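Local coordinates for nucleotidyl transferase (Methanothermobacter thermautotrophicus, PDB 6PLJ), which probably transfers nucleotidyl groups, as expected of a MobA-like NTP transferase, and is linked to pseudomurein cell wall synthesis, at residues 132-140 and 212-220. Numbering follows the deposited sequence. Where two conformers were deposited one is given.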
loop_
_atom_site.group_PDB
_atom_site.type_symbol
_atom_site.label_atom_id
_atom_site.label_comp_id
_atom_site.label_asym_id
_atom_site.label_seq_id
_atom_site.Cartn_x
_atom_site.Cartn_y
_atom_site.Cartn_z
ATOM N N ASP A 132 -3.896 2.427 3.641
ATOM C CA ASP A 132 -3.791 3.518 4.608
ATOM C C ASP A 132 -2.662 4.500 4.332
ATOM O O ASP A 132 -2.276 5.254 5.219
ATOM C CB ASP A 132 -3.656 2.973 6.038
ATOM C CG ASP A 132 -2.357 2.243 6.283
ATOM O OD1 ASP A 132 -1.481 2.184 5.388
ATOM O OD2 ASP A 132 -2.211 1.695 7.404
ATOM N N GLN A 133 -2.153 4.512 3.106
ATOM C CA GLN A 133 -1.081 5.413 2.714
ATOM C C GLN A 133 -1.555 6.214 1.497
ATOM O O GLN A 133 -1.051 6.042 0.372
ATOM C CB GLN A 133 0.151 4.572 2.437
ATOM C CG GLN A 133 1.451 5.334 2.276
ATOM C CD GLN A 133 2.635 4.414 2.034
ATOM O OE1 GLN A 133 2.523 3.196 2.127
ATOM N NE2 GLN A 133 3.777 4.999 1.722
ATOM N N PRO A 134 -2.511 7.128 1.716
ATOM C CA PRO A 134 -3.243 7.730 0.604
ATOM C C PRO A 134 -2.587 8.939 -0.047
ATOM O O PRO A 134 -3.147 9.452 -1.005
ATOM C CB PRO A 134 -4.554 8.164 1.264
ATOM C CG PRO A 134 -4.132 8.533 2.636
ATOM C CD PRO A 134 -3.142 7.469 3.006
ATOM N N ALA A 135 -1.449 9.404 0.462
ATOM C CA ALA A 135 -0.806 10.596 -0.087
ATOM C C ALA A 135 0.269 10.289 -1.110
ATOM O O ALA A 135 0.952 11.207 -1.549
ATOM C CB ALA A 135 -0.233 11.457 1.041
ATOM N N VAL A 136 0.409 9.031 -1.540
ATOM C CA VAL A 136 1.390 8.734 -2.578
ATOM C C VAL A 136 0.828 9.244 -3.902
ATOM O O VAL A 136 -0.306 8.942 -4.252
ATOM C CB VAL A 136 1.734 7.239 -2.726
ATOM C CG1 VAL A 136 2.973 7.106 -3.588
ATOM C CG2 VAL A 136 2.011 6.570 -1.390
ATOM N N SER A 137 1.617 10.010 -4.643
ATOM C CA SER A 137 1.130 10.536 -5.913
ATOM C C SER A 137 1.142 9.458 -6.989
ATOM O O SER A 137 1.957 8.542 -6.959
ATOM C CB SER A 137 1.970 11.718 -6.389
ATOM O OG SER A 137 3.280 11.312 -6.723
ATOM N N PRO A 138 0.248 9.590 -7.970
ATOM C CA PRO A 138 0.301 8.719 -9.146
ATOM C C PRO A 138 1.676 8.697 -9.814
ATOM O O PRO A 138 2.149 7.628 -10.211
ATOM C CB PRO A 138 -0.746 9.330 -10.077
ATOM C CG PRO A 138 -1.709 9.998 -9.163
ATOM C CD PRO A 138 -0.895 10.513 -8.013
ATOM N N ALA A 139 2.331 9.851 -9.908
ATOM C CA ALA A 139 3.641 9.908 -10.558
ATOM C C ALA A 139 4.684 9.077 -9.814
ATOM O O ALA A 139 5.494 8.392 -10.427
ATOM C CB ALA A 139 4.103 11.353 -10.701
ATOM N N THR A 140 4.640 9.110 -8.482
ATOM C CA THR A 140 5.567 8.317 -7.691
ATOM C C THR A 140 5.274 6.831 -7.875
ATOM O O THR A 140 6.193 6.040 -8.055
ATOM C CB THR A 140 5.494 8.711 -6.210
ATOM O OG1 THR A 140 5.936 10.063 -6.102
ATOM C CG2 THR A 140 6.363 7.816 -5.367
ATOM N N SER A 212 8.229 12.136 -4.058
ATOM C CA SER A 212 7.991 13.515 -4.494
ATOM C C SER A 212 7.973 14.467 -3.302
ATOM O O SER A 212 8.530 15.557 -3.361
ATOM C CB SER A 212 6.675 13.616 -5.271
ATOM O OG SER A 212 6.454 14.935 -5.757
ATOM N N ARG A 213 7.313 14.041 -2.229
ATOM C CA ARG A 213 7.131 14.831 -1.016
ATOM C C ARG A 213 7.203 13.795 0.120
ATOM O O ARG A 213 6.695 12.684 -0.066
ATOM C CB ARG A 213 5.730 15.492 -0.992
ATOM C CG ARG A 213 5.211 16.194 -2.253
ATOM C CD ARG A 213 5.515 17.676 -2.282
ATOM N NE ARG A 213 5.330 18.251 -3.608
ATOM C CZ ARG A 213 4.267 18.952 -3.983
ATOM N NH1 ARG A 213 4.192 19.433 -5.211
ATOM N NH2 ARG A 213 3.283 19.169 -3.129
ATOM N N PRO A 214 7.810 14.121 1.281
ATOM C CA PRO A 214 7.832 13.130 2.377
ATOM C C PRO A 214 6.470 12.662 2.885
ATOM O O PRO A 214 6.377 11.579 3.458
ATOM C CB PRO A 214 8.585 13.863 3.487
ATOM C CG PRO A 214 9.523 14.726 2.725
ATOM C CD PRO A 214 8.722 15.245 1.570
ATOM N N ILE A 215 5.429 13.454 2.670
ATOM C CA ILE A 215 4.069 13.054 3.031
ATOM C C ILE A 215 3.702 11.705 2.378
ATOM O O ILE A 215 2.896 10.947 2.916
ATOM C CB ILE A 215 3.054 14.151 2.644
ATOM C CG1 ILE A 215 1.703 13.917 3.348
ATOM C CG2 ILE A 215 2.902 14.266 1.135
ATOM C CD1 ILE A 215 1.766 14.095 4.838
ATOM N N GLU A 216 4.301 11.405 1.235
ATOM C CA GLU A 216 4.020 10.137 0.541
ATOM C C GLU A 216 4.370 8.903 1.372
ATOM O O GLU A 216 3.752 7.847 1.196
ATOM C CB GLU A 216 4.752 10.088 -0.804
ATOM C CG GLU A 216 4.294 11.167 -1.774
ATOM C CD GLU A 216 4.863 10.993 -3.169
ATOM O OE1 GLU A 216 6.019 10.562 -3.298
ATOM O OE2 GLU A 216 4.131 11.302 -4.136
ATOM N N LEU A 217 5.314 9.046 2.299
ATOM C CA LEU A 217 5.736 7.947 3.168
ATOM C C LEU A 217 4.809 7.709 4.354
ATOM O O LEU A 217 4.992 6.733 5.077
ATOM C CB LEU A 217 7.148 8.225 3.694
ATOM C CG LEU A 217 8.251 8.066 2.657
ATOM C CD1 LEU A 217 9.425 9.001 2.929
ATOM C CD2 LEU A 217 8.707 6.616 2.612
ATOM N N VAL A 218 3.844 8.592 4.577
ATOM C CA VAL A 218 3.029 8.524 5.780
ATOM C C VAL A 218 1.902 7.520 5.643
ATOM O O VAL A 218 0.978 7.713 4.854
ATOM C CB VAL A 218 2.447 9.908 6.145
ATOM C CG1 VAL A 218 1.548 9.818 7.384
ATOM C CG2 VAL A 218 3.575 10.912 6.383
ATOM N N ASN A 219 1.989 6.438 6.405
ATOM C CA ASN A 219 0.856 5.533 6.586
ATOM C C ASN A 219 0.119 5.969 7.845
ATOM O O ASN A 219 0.743 6.419 8.815
ATOM C CB ASN A 219 1.311 4.077 6.717
ATOM C CG ASN A 219 2.350 3.889 7.815
ATOM O OD1 ASN A 219 3.410 4.489 7.757
ATOM N ND2 ASN A 219 2.035 3.107 8.826
ATOM N N ILE A 220 -1.199 5.823 7.831
ATOM C CA ILE A 220 -2.046 6.244 8.946
ATOM C C ILE A 220 -1.973 5.191 10.039
ATOM O O ILE A 220 -2.667 4.169 9.982
ATOM C CB ILE A 220 -3.484 6.513 8.512
ATOM C CG1 ILE A 220 -3.492 7.637 7.479
ATOM C CG2 ILE A 220 -4.335 6.894 9.733
ATOM C CD1 ILE A 220 -4.811 7.797 6.756
HETATM O O HOH W 1 -0.025 1.110 8.750
HETATM O O HOH W 2 0.619 8.618 2.322
HETATM O O HOH W 3 4.639 13.493 -7.701
#
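E216 carries a buried part of this contact: its carboxylate reaches the start of helix 138-147, where S137 and T140 receive it. A chi1 of -63° places its CG 3.3 Å from A135 O, and the extended chain beyond takes the acid past V136. E216 OE2 accepts S137 OG nearly head-on along its C-O bond (2.7 Å) and S137 N from above the carboxylate plane, while E216 OE1 offers its syn lone pair to T140 OG1 at 2.8 Å. S212 N, also out of plane, is a second donor to OE1; four bonds therefore fix the group's rotation, and the helix N-terminus would probably favour its negative charge. S137 is the N-cap, its OG accepting from T140 N. E216 thus ties the loop after strand 205-210 of the mixed central sheet to the helix following strand 125-130 in the MobA-like NTP transferase domain. The extended chain of Q133 sends NE2 to a lone pair of E216 O in the carbonyl plane (N-H...O 169°), and also to M172 O. Looser edges are wet: a water joins the hydroxyls of S137 and exposed S212, and, in one conformer of N219, another tentatively links ND2 to D132 OD2, salt-bridged to K52, although buried I220 N bonds D132 O directly (2.9 Å).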